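PDB 6ECX: StiE protein from Stigmatella aurantiaca, which carries, within a multidomain polyketide synthase, an S-adenosylmethionine-binding O-methyltransferase domain, the part crystallised here, which probably methylates an oxygen of the growing polyketide. Local coordinates for residues A[190-198]-A[210-218]. Sequence-based numbering, arbitrary orientation.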
# COMPACT_ATOMS: atom_id res chain seq x y z
N ILE A 190 -2.21 -7.89 -4.62
CA ILE A 190 -2.39 -7.51 -3.22
C ILE A 190 -2.20 -5.99 -3.13
O ILE A 190 -1.30 -5.43 -3.75
CB ILE A 190 -1.46 -8.28 -2.26
CG1 ILE A 190 -0.00 -8.15 -2.62
CG2 ILE A 190 -1.87 -9.82 -2.19
CD1 ILE A 190 0.91 -8.91 -1.61
N MET A 191 -3.11 -5.34 -2.41
CA MET A 191 -3.10 -3.89 -2.34
C MET A 191 -3.38 -3.46 -0.92
O MET A 191 -4.12 -4.13 -0.19
CB MET A 191 -4.14 -3.27 -3.26
CG MET A 191 -3.76 -3.25 -4.71
SD MET A 191 -5.14 -2.61 -5.65
CE MET A 191 -5.85 -1.44 -4.51
N ALA A 192 -2.75 -2.36 -0.52
CA ALA A 192 -3.16 -1.61 0.65
C ALA A 192 -3.70 -0.28 0.15
O ALA A 192 -3.03 0.41 -0.62
CB ALA A 192 -1.98 -1.41 1.61
N ASP A 193 -4.93 0.05 0.55
CA ASP A 193 -5.54 1.30 0.12
C ASP A 193 -6.77 1.58 0.97
O ASP A 193 -7.10 0.82 1.89
CB ASP A 193 -5.89 1.27 -1.37
CG ASP A 193 -5.53 2.58 -2.06
OD1 ASP A 193 -5.94 3.64 -1.55
OD2 ASP A 193 -4.81 2.56 -3.07
N PHE A 194 -7.41 2.70 0.69
CA PHE A 194 -8.51 3.21 1.48
C PHE A 194 -9.85 2.92 0.82
O PHE A 194 -9.99 3.01 -0.40
CB PHE A 194 -8.38 4.71 1.68
CG PHE A 194 -7.22 5.09 2.52
CD1 PHE A 194 -7.32 5.11 3.91
CD2 PHE A 194 -6.01 5.43 1.93
CE1 PHE A 194 -6.23 5.45 4.69
CE2 PHE A 194 -4.92 5.78 2.70
CZ PHE A 194 -5.03 5.80 4.08
N VAL A 195 -10.84 2.61 1.66
CA VAL A 195 -12.24 2.50 1.27
C VAL A 195 -12.99 3.61 1.99
O VAL A 195 -12.92 3.71 3.22
CB VAL A 195 -12.81 1.11 1.61
CG1 VAL A 195 -14.32 1.09 1.38
CG2 VAL A 195 -12.11 0.01 0.80
N ALA A 196 -13.70 4.44 1.23
CA ALA A 196 -14.57 5.44 1.84
C ALA A 196 -15.92 4.83 2.17
O ALA A 196 -16.54 4.19 1.32
CB ALA A 196 -14.77 6.63 0.90
N ASN A 197 -16.40 5.04 3.40
CA ASN A 197 -17.61 4.39 3.88
C ASN A 197 -18.84 5.30 3.85
O ASN A 197 -19.83 5.00 4.53
CB ASN A 197 -17.39 3.85 5.29
CG ASN A 197 -16.24 2.87 5.37
OD1 ASN A 197 -16.11 1.98 4.53
ND2 ASN A 197 -15.38 3.04 6.37
N THR A 198 -18.80 6.39 3.10
CA THR A 198 -19.99 7.22 2.94
C THR A 198 -20.23 7.59 1.47
O THR A 198 -21.08 8.44 1.17
CB THR A 198 -19.89 8.52 3.75
OG1 THR A 198 -18.62 9.14 3.51
CG2 THR A 198 -20.05 8.24 5.24
N PHE A 210 -13.87 9.62 -8.76
CA PHE A 210 -13.64 8.42 -7.95
C PHE A 210 -13.56 8.79 -6.48
O PHE A 210 -12.76 9.64 -6.08
CB PHE A 210 -12.36 7.70 -8.39
CG PHE A 210 -12.15 6.37 -7.70
CD1 PHE A 210 -12.81 5.24 -8.14
CD2 PHE A 210 -11.30 6.26 -6.61
CE1 PHE A 210 -12.61 4.01 -7.51
CE2 PHE A 210 -11.10 5.03 -5.98
CZ PHE A 210 -11.77 3.91 -6.43
N SER A 211 -14.39 8.14 -5.67
CA SER A 211 -14.51 8.42 -4.25
C SER A 211 -14.07 7.25 -3.38
O SER A 211 -14.28 7.29 -2.16
CB SER A 211 -15.96 8.80 -3.91
OG SER A 211 -16.44 9.82 -4.77
N SER A 212 -13.51 6.20 -3.98
CA SER A 212 -12.96 5.06 -3.25
C SER A 212 -14.03 4.27 -2.50
O SER A 212 -13.73 3.63 -1.50
CB SER A 212 -11.85 5.49 -2.29
OG SER A 212 -10.86 6.27 -2.93
N THR A 213 -15.28 4.31 -2.96
CA THR A 213 -16.31 3.52 -2.29
C THR A 213 -16.14 2.04 -2.64
O THR A 213 -15.41 1.65 -3.55
CB THR A 213 -17.71 4.00 -2.68
OG1 THR A 213 -17.89 3.85 -4.10
CG2 THR A 213 -17.93 5.48 -2.31
N ARG A 214 -16.83 1.19 -1.87
CA ARG A 214 -16.88 -0.23 -2.21
C ARG A 214 -17.34 -0.43 -3.65
O ARG A 214 -16.72 -1.17 -4.42
CB ARG A 214 -17.81 -0.97 -1.24
CG ARG A 214 -17.27 -1.17 0.15
CD ARG A 214 -18.43 -1.48 1.11
NE ARG A 214 -17.92 -2.07 2.34
CZ ARG A 214 -17.48 -1.36 3.38
NH1 ARG A 214 -17.50 -0.04 3.33
NH2 ARG A 214 -17.02 -1.99 4.46
N GLU A 215 -18.44 0.23 -4.03
CA GLU A 215 -19.00 0.03 -5.36
C GLU A 215 -18.03 0.48 -6.43
O GLU A 215 -17.95 -0.13 -7.50
CB GLU A 215 -20.33 0.78 -5.48
CG GLU A 215 -20.92 0.74 -6.87
CD GLU A 215 -22.40 1.06 -6.87
OE1 GLU A 215 -23.19 0.29 -7.46
OE2 GLU A 215 -22.77 2.09 -6.26
N GLN A 216 -17.27 1.54 -6.16
CA GLN A 216 -16.33 2.04 -7.15
C GLN A 216 -15.15 1.10 -7.31
O GLN A 216 -14.77 0.77 -8.44
CB GLN A 216 -15.87 3.44 -6.76
CG GLN A 216 -16.91 4.48 -7.10
CD GLN A 216 -16.50 5.85 -6.61
OE1 GLN A 216 -16.03 6.00 -5.48
NE2 GLN A 216 -16.66 6.86 -7.46
N TRP A 217 -14.56 0.63 -6.20
CA TRP A 217 -13.55 -0.42 -6.29
C TRP A 217 -14.09 -1.65 -7.01
O TRP A 217 -13.40 -2.25 -7.84
CB TRP A 217 -13.05 -0.84 -4.91
CG TRP A 217 -12.11 0.13 -4.21
CD1 TRP A 217 -12.33 0.79 -3.04
CD2 TRP A 217 -10.79 0.52 -4.64
NE1 TRP A 217 -11.25 1.57 -2.70
CE2 TRP A 217 -10.29 1.43 -3.67
CE3 TRP A 217 -10.00 0.21 -5.74
CZ2 TRP A 217 -9.03 2.02 -3.78
CZ3 TRP A 217 -8.74 0.80 -5.85
CH2 TRP A 217 -8.27 1.69 -4.87
N ASN A 218 -15.30 -2.08 -6.65
CA ASN A 218 -15.92 -3.24 -7.28
C ASN A 218 -16.02 -3.07 -8.79
O ASN A 218 -15.70 -3.99 -9.55
CB ASN A 218 -17.31 -3.48 -6.66
CG ASN A 218 -17.87 -4.85 -7.04
OD1 ASN A 218 -17.24 -5.56 -7.81
ND2 ASN A 218 -19.03 -5.22 -6.49
O HOH W 1 -8.34 5.22 -2.25
O HOH W 2 -17.99 1.97 0.82
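Trp217 and Phe194 join a strand of the Rossmann-like sheet to the helix that follows it in the chain of this class I methyltransferase domain, a worked example of an aromatic N-H anchoring a helix to a strand backbone. Strand 190-196 and helix 214-218 run at 127° to one another, their axes 8.4 Å apart at the closest.

Three direct hydrogen bonds span the junction. The indole NE1 of Trp217 donates to Phe194 O at 3.0 Å, with the oxygen at the ring's edge and close to its plane. Two residues on, Ala196 N donates to Ser212 O at 2.8 Å, approaching from above that carbonyl's plane; the same oxygen receives a CA-H contact from Val195. At the solvent-facing end, Arg214 NH1 reaches Asn197 OD1 at 2.7 Å, its guanidinium turned obliquely to the amide plane, while its NE bonds to Phe309 O and Asn197 ND2 to Gly281 O and Ser284 OG.

Side chains pack round the indole. Val195 CG2 lies 3.9 Å from Trp217 CD1, whereas Met191, its chain bent at chi3, brings CE to CZ3 at the far end of the ring system. The carboxylate of Asp193 crosses near CZ2, its plane 55° from the indole; Tyr16 OH bonds OD1 and Gly167 N bonds OD2, and Phe194 N takes the anti lone pair of OD1. Phe210 CZ sits over one indole face.

The helix start is secured by a capping box: Gln216 N donates to Thr213 OG1, and Thr213 N returns a nearly straight bond (177°) to Gln216 OE1, which also accepts from Ser211 N. Water completes the link, one molecule donating to Ala196 O at 2.7 Å while accepting from Arg214 N and NH1.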